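Local coordinates for repressor protein C2 (Enterobacteria phage P22, PDB 2R1J) that keeps the phage dormant in its host's chromosome by binding the OR and OL operators and blocking transcription of lytic genes, at residues K26-S31 with G47-A52. Numbering follows the deposited sequence.
With nucleotides of chain A.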
ATOM      1  N   LYS C  26      15.512  -5.566  -6.222  1.00 28.89           N
ATOM      2  CA  LYS C  26      16.020  -4.541  -7.128  1.00 30.73           C
ATOM      3  C   LYS C  26      14.882  -3.917  -7.929  1.00 30.49           C
ATOM      4  O   LYS C  26      14.852  -2.705  -8.160  1.00 31.28           O
ATOM      5  CB  LYS C  26      17.053  -5.155  -8.093  1.00 33.53           C
ATOM      6  CG  LYS C  26      17.693  -4.151  -9.041  1.00 38.36           C
ATOM      7  CD  LYS C  26      18.618  -3.202  -8.311  1.00 42.35           C
ATOM      8  CE  LYS C  26      19.049  -2.048  -9.218  1.00 44.51           C
ATOM      9  NZ  LYS C  26      19.848  -1.031  -8.469  1.00 46.45           N
ATOM     10  N   MET C  27      13.940  -4.751  -8.357  1.00 29.61           N
ATOM     11  CA  MET C  27      12.787  -4.291  -9.117  1.00 31.05           C
ATOM     12  C   MET C  27      11.866  -3.374  -8.296  1.00 30.47           C
ATOM     13  O   MET C  27      11.323  -2.401  -8.817  1.00 32.37           O
ATOM     14  CB  MET C  27      11.971  -5.487  -9.601  1.00 33.14           C
ATOM     15  CG  MET C  27      12.631  -6.354 -10.679  1.00 34.44           C
ATOM     16  SD  MET C  27      11.589  -7.843 -10.973  1.00 36.73           S
ATOM     17  CE  MET C  27      10.385  -7.129 -12.084  1.00 37.29           C
ATOM     18  N   VAL C  28      11.691  -3.709  -7.017  1.00 29.77           N
ATOM     19  CA  VAL C  28      10.821  -2.953  -6.093  1.00 27.95           C
ATOM     20  C   VAL C  28      11.514  -1.757  -5.447  1.00 28.42           C
ATOM     21  O   VAL C  28      10.864  -0.753  -5.140  1.00 29.11           O
ATOM     22  CB  VAL C  28      10.302  -3.901  -4.976  1.00 28.54           C
ATOM     23  CG1 VAL C  28       9.469  -3.143  -3.933  1.00 28.90           C
ATOM     24  CG2 VAL C  28       9.495  -5.023  -5.622  1.00 28.69           C
ATOM     25  N   GLY C  29      12.815  -1.862  -5.239  1.00 27.19           N
ATOM     26  CA  GLY C  29      13.547  -0.779  -4.606  1.00 27.10           C
ATOM     27  C   GLY C  29      13.811  -1.028  -3.128  1.00 27.08           C
ATOM     28  O   GLY C  29      13.896  -0.082  -2.341  1.00 28.38           O
ATOM     29  N   VAL C  30      13.914  -2.302  -2.745  1.00 25.19           N
ATOM     30  CA  VAL C  30      14.216  -2.673  -1.365  1.00 23.68           C
ATOM     31  C   VAL C  30      15.275  -3.751  -1.377  1.00 24.55           C
ATOM     32  O   VAL C  30      15.639  -4.250  -2.438  1.00 26.03           O
ATOM     33  CB  VAL C  30      12.988  -3.221  -0.604  1.00 23.20           C
ATOM     34  CG1 VAL C  30      11.910  -2.130  -0.522  1.00 23.40           C
ATOM     35  CG2 VAL C  30      12.416  -4.459  -1.284  1.00 23.64           C
ATOM     36  N   SER C  31      15.757  -4.111  -0.195  1.00 22.65           N
ATOM     37  CA  SER C  31      16.775  -5.142  -0.077  1.00 23.61           C
ATOM     38  C   SER C  31      16.176  -6.529  -0.227  1.00 24.49           C
ATOM     39  O   SER C  31      14.969  -6.729  -0.137  1.00 24.33           O
ATOM     40  CB  SER C  31      17.448  -5.058   1.291  1.00 23.84           C
ATOM     41  OG  SER C  31      16.547  -5.381   2.335  1.00 23.75           O
ATOM     42  N   GLY C  47       2.995   1.326   1.987  1.00 17.73           N
ATOM     43  CA  GLY C  47       2.191   1.723   0.840  1.00 21.00           C
ATOM     44  C   GLY C  47       2.899   1.770  -0.496  1.00 22.12           C
ATOM     45  O   GLY C  47       2.473   1.154  -1.480  1.00 22.57           O
ATOM     46  N   GLU C  48       3.983   2.525  -0.541  1.00 21.66           N
ATOM     47  CA  GLU C  48       4.729   2.662  -1.788  1.00 23.78           C
ATOM     48  C   GLU C  48       5.290   1.312  -2.221  1.00 22.91           C
ATOM     49  O   GLU C  48       5.256   0.947  -3.411  1.00 23.48           O
ATOM     50  CB  GLU C  48       5.884   3.659  -1.583  1.00 27.54           C
ATOM     51  CG  GLU C  48       6.905   3.720  -2.721  1.00 33.99           C
ATOM     52  CD  GLU C  48       7.835   4.928  -2.607  1.00 38.98           C
ATOM     53  OE1 GLU C  48       7.894   5.521  -1.504  1.00 41.07           O
ATOM     54  OE2 GLU C  48       8.507   5.277  -3.615  1.00 40.90           O
ATOM     55  N   ASN C  49       5.793   0.559  -1.251  1.00 20.46           N
ATOM     56  CA  ASN C  49       6.399  -0.713  -1.579  1.00 19.34           C
ATOM     57  C   ASN C  49       5.375  -1.758  -2.032  1.00 21.64           C
ATOM     58  O   ASN C  49       5.683  -2.574  -2.917  1.00 21.54           O
ATOM     59  CB  ASN C  49       7.235  -1.221  -0.409  1.00 21.19           C
ATOM     60  CG  ASN C  49       8.507  -0.403  -0.204  1.00 21.04           C
ATOM     61  OD1 ASN C  49       8.993   0.277  -1.131  1.00 21.52           O
ATOM     62  ND2 ASN C  49       9.069  -0.464   0.999  1.00 21.53           N
ATOM     63  N   LEU C  50       4.178  -1.764  -1.450  1.00 21.54           N
ATOM     64  CA  LEU C  50       3.185  -2.731  -1.888  1.00 23.93           C
ATOM     65  C   LEU C  50       2.820  -2.449  -3.346  1.00 24.66           C
ATOM     66  O   LEU C  50       2.688  -3.382  -4.148  1.00 25.90           O
ATOM     67  CB  LEU C  50       1.917  -2.685  -1.015  1.00 22.40           C
ATOM     68  CG  LEU C  50       0.732  -3.567  -1.458  1.00 23.35           C
ATOM     69  CD1 LEU C  50       1.079  -5.053  -1.429  1.00 24.09           C
ATOM     70  CD2 LEU C  50      -0.428  -3.263  -0.518  1.00 22.99           C
ATOM     71  N   LEU C  51       2.653  -1.185  -3.700  1.00 24.66           N
ATOM     72  CA  LEU C  51       2.302  -0.881  -5.085  1.00 27.00           C
ATOM     73  C   LEU C  51       3.432  -1.297  -6.031  1.00 27.58           C
ATOM     74  O   LEU C  51       3.179  -1.924  -7.068  1.00 27.92           O
ATOM     75  CB  LEU C  51       1.959   0.594  -5.222  1.00 28.23           C
ATOM     76  CG  LEU C  51       0.454   0.863  -5.085  1.00 30.43           C
ATOM     77  CD1 LEU C  51      -0.239   0.318  -6.352  1.00 32.68           C
ATOM     78  CD2 LEU C  51      -0.138   0.184  -3.866  1.00 31.94           C
ATOM     79  N   ALA C  52       4.679  -0.997  -5.676  1.00 26.47           N
ATOM     80  CA  ALA C  52       5.797  -1.382  -6.545  1.00 26.29           C
ATOM     81  C   ALA C  52       5.926  -2.900  -6.656  1.00 26.31           C
ATOM     82  O   ALA C  52       6.296  -3.430  -7.715  1.00 27.04           O
ATOM     83  CB  ALA C  52       7.116  -0.759  -6.027  1.00 25.62           C
TER
ATOM     84  P    DT A  14      15.474  -1.656   2.584  1.00 24.50           P
ATOM     85  OP1  DT A  14      15.583  -0.917   1.311  1.00 25.30           O
ATOM     86  OP2  DT A  14      15.147  -3.095   2.589  1.00 26.64           O
ATOM     87  O5'  DT A  14      16.802  -1.397   3.411  1.00 25.82           O
ATOM     88  C5'  DT A  14      17.138  -0.060   3.780  1.00 29.25           C
ATOM     89  C4'  DT A  14      18.397  -0.062   4.608  1.00 28.83           C
ATOM     90  O4'  DT A  14      18.089  -0.592   5.918  1.00 27.89           O
ATOM     91  C3'  DT A  14      19.438  -0.992   3.991  1.00 31.58           C
ATOM     92  O3'  DT A  14      20.715  -0.408   3.824  1.00 36.91           O
ATOM     93  C2'  DT A  14      19.527  -2.163   4.941  1.00 31.59           C
ATOM     94  C1'  DT A  14      18.980  -1.651   6.256  1.00 29.13           C
ATOM     95  N1   DT A  14      18.190  -2.711   6.907  1.00 26.35           N
ATOM     96  C2   DT A  14      18.494  -3.117   8.185  1.00 24.11           C
ATOM     97  O2   DT A  14      19.424  -2.657   8.832  1.00 27.26           O
ATOM     98  N3   DT A  14      17.683  -4.098   8.681  1.00 22.64           N
ATOM     99  C4   DT A  14      16.651  -4.723   8.030  1.00 21.37           C
ATOM    100  O4   DT A  14      16.015  -5.593   8.606  1.00 23.61           O
ATOM    101  C5   DT A  14      16.403  -4.272   6.673  1.00 22.54           C
ATOM    102  C7   DT A  14      15.334  -4.932   5.857  1.00 23.65           C
ATOM    103  C6   DT A  14      17.159  -3.290   6.198  1.00 23.72           C
ATOM    104  P    DC A  13       8.635  -2.127   4.325  1.00 19.80           P
ATOM    105  OP1  DC A  13       7.839  -1.793   3.145  1.00 18.49           O
ATOM    106  OP2  DC A  13       9.075  -3.518   4.571  1.00 19.92           O
ATOM    107  O5'  DC A  13       9.948  -1.263   4.172  1.00 20.22           O
ATOM    108  C5'  DC A  13      11.219  -1.872   4.016  1.00 21.67           C
ATOM    109  C4'  DC A  13      12.261  -1.028   4.709  1.00 21.45           C
ATOM    110  O4'  DC A  13      12.050  -1.168   6.144  1.00 21.65           O
ATOM    111  C3'  DC A  13      13.672  -1.560   4.459  1.00 21.36           C
ATOM    112  O3'  DC A  13      14.350  -0.874   3.435  1.00 21.17           O
ATOM    113  C2'  DC A  13      14.391  -1.412   5.788  1.00 23.63           C
ATOM    114  C1'  DC A  13      13.305  -1.151   6.825  1.00 21.76           C
ATOM    115  N1   DC A  13      13.305  -2.232   7.836  1.00 21.83           N
ATOM    116  C2   DC A  13      14.176  -2.118   8.925  1.00 20.97           C
ATOM    117  O2   DC A  13      14.959  -1.181   8.939  1.00 21.56           O
ATOM    118  N3   DC A  13      14.156  -3.047   9.902  1.00 21.09           N
ATOM    119  C4   DC A  13      13.336  -4.096   9.814  1.00 19.87           C
ATOM    120  N4   DC A  13      13.323  -4.976  10.831  1.00 20.67           N
ATOM    121  C5   DC A  13      12.478  -4.279   8.686  1.00 20.04           C
ATOM    122  C6   DC A  13      12.483  -3.321   7.734  1.00 21.11           C
TER
HETATM  123  O   HOH W   1       9.359   0.865  -3.710  1.00 35.86           O
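Val30 lays its CG1 methyl over one face of the side-chain amide of Asn49, 3.6 Å from Asn49 ND2. The same methyl is about equally close to Asn49 CG and OD1, so it stands above the middle of the amide plane. The Asn49 amide is held at both ends. Asn49 ND2 donates a nearly straight hydrogen bond of 2.8 Å (171°) to OP1 of nucleotide DC13 of chain A. Its OD1 accepts a bond from a water that also donates to the carbonyl oxygen of Val28, 2.6 Å from water to Val28 O. The two bonds should fix the amide's rotation and turn its NH2 group to the DNA. With CG anti to its own carbonyl carbon and beside the backbone N (chi1 -71°), the Asn49 amide comes up to Val30 and the DC13 phosphate. Further along helix 47-56, Ala52 CB sits 4.0 Å from Val28 CG1. Val28 CG1 is anti to the backbone N (chi1 176°), where it reaches both this methyl and the backbone oxygen of Asn49.

Residues 26-31 hold the end of the first helix of the helix-turn-helix, the turn, and the N-cap of helix 32-39. Gly29 makes the turn with positive phi. Ser31 then meets the next phosphate, that of DT14 of chain A. Both Ser31 N, at 3.0 Å, and Ser31 OG, at 2.7 Å, donate to DT14 OP2. Ser31 OG also caps the backbone N of Ala34. These neighbouring phosphates of one strand are held from helix 47-56 and from the turn at the start of helix 32-39 in this N-terminal DNA-binding domain. Trp38 of helix 32-39 packs on Val28, Val30 and Asn49.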